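Local coordinates for exodeoxyribonuclease III (PDB 2VOA), which probably cleaves DNA at abasic sites as a metal-dependent AP endonuclease of the DNase I-like fold and may also act as a 3'-5' exonuclease, at residues C144-A150 and R216-L221. The protein carries 1 engineered substitution. Sequence-based numbering, arbitrary orientation. Where two conformers were deposited one is given.
Engineered in segment 216-221: Gly217 (natural residue Val).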
ATOM      1  N   CYS A 144      16.774  -6.057  24.829  0.50 31.19           N
ATOM      2  CA  CYS A 144      15.550  -5.465  24.243  0.50 31.38           C
ATOM      3  C   CYS A 144      14.841  -6.462  23.349  0.50 31.03           C
ATOM      4  O   CYS A 144      15.451  -7.434  22.884  0.50 29.47           O
ATOM      5  CB  CYS A 144      15.900  -4.281  23.345  0.50 31.58           C
ATOM      6  SG  CYS A 144      16.474  -2.787  24.158  0.50 36.47           S
ATOM      7  N   GLY A 145      13.561  -6.213  23.075  1.00 30.47           N
ATOM      8  CA  GLY A 145      12.950  -6.875  21.949  1.00 31.63           C
ATOM      9  C   GLY A 145      11.488  -7.152  22.092  1.00 30.73           C
ATOM     10  O   GLY A 145      10.826  -6.665  23.016  1.00 30.78           O
ATOM     11  N   ASP A 146      10.997  -7.910  21.120  1.00 30.60           N
ATOM     12  CA  ASP A 146       9.655  -8.400  21.170  1.00 29.65           C
ATOM     13  C   ASP A 146       9.796  -9.809  21.696  1.00 29.10           C
ATOM     14  O   ASP A 146      10.247 -10.709  20.982  1.00 29.24           O
ATOM     15  CB  ASP A 146       9.017  -8.383  19.787  1.00 29.95           C
ATOM     16  CG  ASP A 146       7.571  -8.852  19.803  1.00 32.13           C
ATOM     17  OD1 ASP A 146       7.069  -9.370  20.841  1.00 32.67           O
ATOM     18  OD2 ASP A 146       6.928  -8.725  18.729  1.00 33.32           O
ATOM     19  N   MET A 147       9.436  -9.957  22.965  1.00 29.00           N
ATOM     20  CA  MET A 147       9.625 -11.205  23.722  1.00 28.93           C
ATOM     21  C   MET A 147       8.512 -12.207  23.476  1.00 28.89           C
ATOM     22  O   MET A 147       8.646 -13.388  23.808  1.00 29.25           O
ATOM     23  CB  MET A 147       9.695 -10.861  25.227  1.00 28.44           C
ATOM     24  CG  MET A 147      10.765  -9.793  25.608  1.00 30.73           C
ATOM     25  SD  MET A 147      12.387 -10.093  24.856  1.00 32.42           S
ATOM     26  CE  MET A 147      13.259  -8.714  25.601  1.00 34.84           C
ATOM     27  N   ASN A 148       7.388 -11.736  22.936  1.00 29.11           N
ATOM     28  CA  ASN A 148       6.190 -12.577  22.814  1.00 29.52           C
ATOM     29  C   ASN A 148       5.867 -13.264  24.135  1.00 29.66           C
ATOM     30  O   ASN A 148       5.393 -14.391  24.188  1.00 30.61           O
ATOM     31  CB  ASN A 148       6.318 -13.572  21.654  1.00 30.11           C
ATOM     32  CG  ASN A 148       6.126 -12.890  20.309  1.00 30.52           C
ATOM     33  OD1 ASN A 148       5.110 -12.229  20.082  1.00 32.57           O
ATOM     34  ND2 ASN A 148       7.101 -13.036  19.424  1.00 31.53           N
ATOM     35  N   VAL A 149       6.096 -12.530  25.217  1.00 28.59           N
ATOM     36  CA  VAL A 149       5.708 -13.001  26.544  1.00 29.08           C
ATOM     37  C   VAL A 149       5.229 -11.802  27.331  1.00 28.63           C
ATOM     38  O   VAL A 149       5.943 -10.799  27.441  1.00 29.57           O
ATOM     39  CB  VAL A 149       6.892 -13.663  27.316  1.00 30.02           C
ATOM     40  CG1 VAL A 149       6.476 -14.048  28.760  1.00 30.96           C
ATOM     41  CG2 VAL A 149       7.414 -14.901  26.576  1.00 29.74           C
ATOM     42  N   ALA A 150       4.035 -11.942  27.880  1.00 28.92           N
ATOM     43  CA  ALA A 150       3.466 -10.966  28.801  1.00 29.03           C
ATOM     44  C   ALA A 150       3.627 -11.611  30.193  1.00 28.71           C
ATOM     45  O   ALA A 150       2.876 -12.549  30.550  1.00 29.65           O
ATOM     46  CB  ALA A 150       2.000 -10.748  28.468  1.00 29.81           C
ATOM     47  N   ARG A 216       1.274  -6.405  26.373  1.00 28.46           N
ATOM     48  CA  ARG A 216       2.594  -5.801  26.580  1.00 29.36           C
ATOM     49  C   ARG A 216       3.627  -6.943  26.591  1.00 29.40           C
ATOM     50  O   ARG A 216       4.017  -7.463  27.657  1.00 28.83           O
ATOM     51  CB  ARG A 216       2.625  -4.946  27.870  1.00 29.65           C
ATOM     52  CG  ARG A 216       3.767  -3.875  27.872  1.00 29.27           C
ATOM     53  CD  ARG A 216       5.159  -4.494  28.012  1.00 29.94           C
ATOM     54  NE  ARG A 216       5.313  -5.064  29.347  1.00 27.87           N
ATOM     55  CZ  ARG A 216       6.456  -5.151  30.024  1.00 30.68           C
ATOM     56  NH1 ARG A 216       7.619  -4.743  29.484  1.00 31.33           N
ATOM     57  NH2 ARG A 216       6.433  -5.647  31.254  1.00 29.76           N
ATOM     58  N   GLY A 217       4.031  -7.345  25.381  1.00 28.54           N
ATOM     59  CA  GLY A 217       5.016  -8.427  25.193  1.00 29.32           C
ATOM     60  C   GLY A 217       6.403  -7.947  24.758  1.00 30.42           C
ATOM     61  O   GLY A 217       7.314  -8.773  24.551  1.00 31.25           O
ATOM     62  N   ASP A 218       6.556  -6.636  24.599  1.00 29.85           N
ATOM     63  CA  ASP A 218       7.827  -5.976  24.248  1.00 30.59           C
ATOM     64  C   ASP A 218       8.461  -5.442  25.543  1.00 30.97           C
ATOM     65  O   ASP A 218       7.757  -4.990  26.450  1.00 30.68           O
ATOM     66  CB  ASP A 218       7.594  -4.817  23.268  1.00 31.73           C
ATOM     67  CG  ASP A 218       6.905  -5.258  22.003  1.00 32.96           C
ATOM     68  OD1 ASP A 218       5.657  -5.141  21.916  1.00 33.86           O
ATOM     69  OD2 ASP A 218       7.631  -5.735  21.107  1.00 35.17           O
ATOM     70  N   ALA A 219       9.795  -5.472  25.641  1.00 30.04           N
ATOM     71  CA  ALA A 219      10.433  -5.076  26.905  1.00 29.78           C
ATOM     72  C   ALA A 219      11.829  -4.491  26.660  1.00 30.46           C
ATOM     73  O   ALA A 219      12.486  -4.812  25.648  1.00 30.24           O
ATOM     74  CB  ALA A 219      10.494  -6.256  27.913  1.00 29.78           C
ATOM     75  N   ILE A 220      12.240  -3.635  27.598  1.00 30.42           N
ATOM     76  CA  ILE A 220      13.620  -3.200  27.709  1.00 29.97           C
ATOM     77  C   ILE A 220      14.110  -3.649  29.085  1.00 30.23           C
ATOM     78  O   ILE A 220      13.629  -3.163  30.110  1.00 28.99           O
ATOM     79  CB  ILE A 220      13.755  -1.668  27.575  1.00 29.15           C
ATOM     80  CG1 ILE A 220      13.328  -1.225  26.158  1.00 31.57           C
ATOM     81  CG2 ILE A 220      15.206  -1.225  27.900  1.00 29.00           C
ATOM     82  CD1 ILE A 220      13.126   0.297  26.026  1.00 32.40           C
ATOM     83  N   LEU A 221      15.055  -4.593  29.093  1.00 29.83           N
ATOM     84  CA  LEU A 221      15.565  -5.159  30.339  1.00 30.22           C
ATOM     85  C   LEU A 221      16.978  -4.661  30.538  1.00 30.75           C
ATOM     86  O   LEU A 221      17.807  -4.810  29.649  1.00 31.88           O
ATOM     87  CB  LEU A 221      15.555  -6.689  30.285  1.00 30.55           C
ATOM     88  CG  LEU A 221      14.237  -7.474  30.161  1.00 34.33           C
ATOM     89  CD1 LEU A 221      13.104  -6.828  30.928  1.00 33.84           C
ATOM     90  CD2 LEU A 221      13.827  -7.635  28.759  1.00 35.22           C
TER
HETATM   91  O   HOH W   1       6.768  -8.046  28.300  1.00 20.33           O
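Two torsions set the carboxylates of Asp146 and Asp218 beside one another: Asp146 turns CG away from its backbone N (chi1 -178°), whereas Asp218 swings CG to the N side (chi1 -57°). Asp218 OD2 comes to 3.3 Å from Asp146 CB and 3.7 Å from Asp146 OD1, the carboxylate planes being 47° apart. Beneath them the backbones pair antiparallel. Gly145 and Ala219 form the hydrogen-bonded pair, each N reaching the other's O at 3.1 Å, flanked by the non-hydrogen-bonded pairs Cys144-Ile220 and Asp146-Asp218. Beyond these, Met147 N donates to O of Gly217, an engineered residue, at 2.9 Å. Asp146 OD1 also accepts from Asn148 N at 3.2 Å, on its anti side, closing an Asx turn. On the face of Ala219, the bent Met147 side chain meets Leu221 tip to tip, CE to CD2 at 3.4 Å, tighter than usual for two carbons; Tyr176 of helix 170-180 touches both. A water donates to both Val149 O and Arg216 O, bridging the loop ends. With an alanine at Asp146, Asn148 N and the side-chain amide of Asn8 would probably lose their carboxylate acceptor, leaving the turn freer to shift. Asp218 OD1 accepts from Thr199 and is hydrogen-bonded to His248 ND1, consistent with an Asp-His pair of this nuclease family. The strand pairing thus keeps two roles side by side at the predicted catalytic site: Asp146, consistent with a metal ligand, and Asp218, consistent with a residue that orients His248.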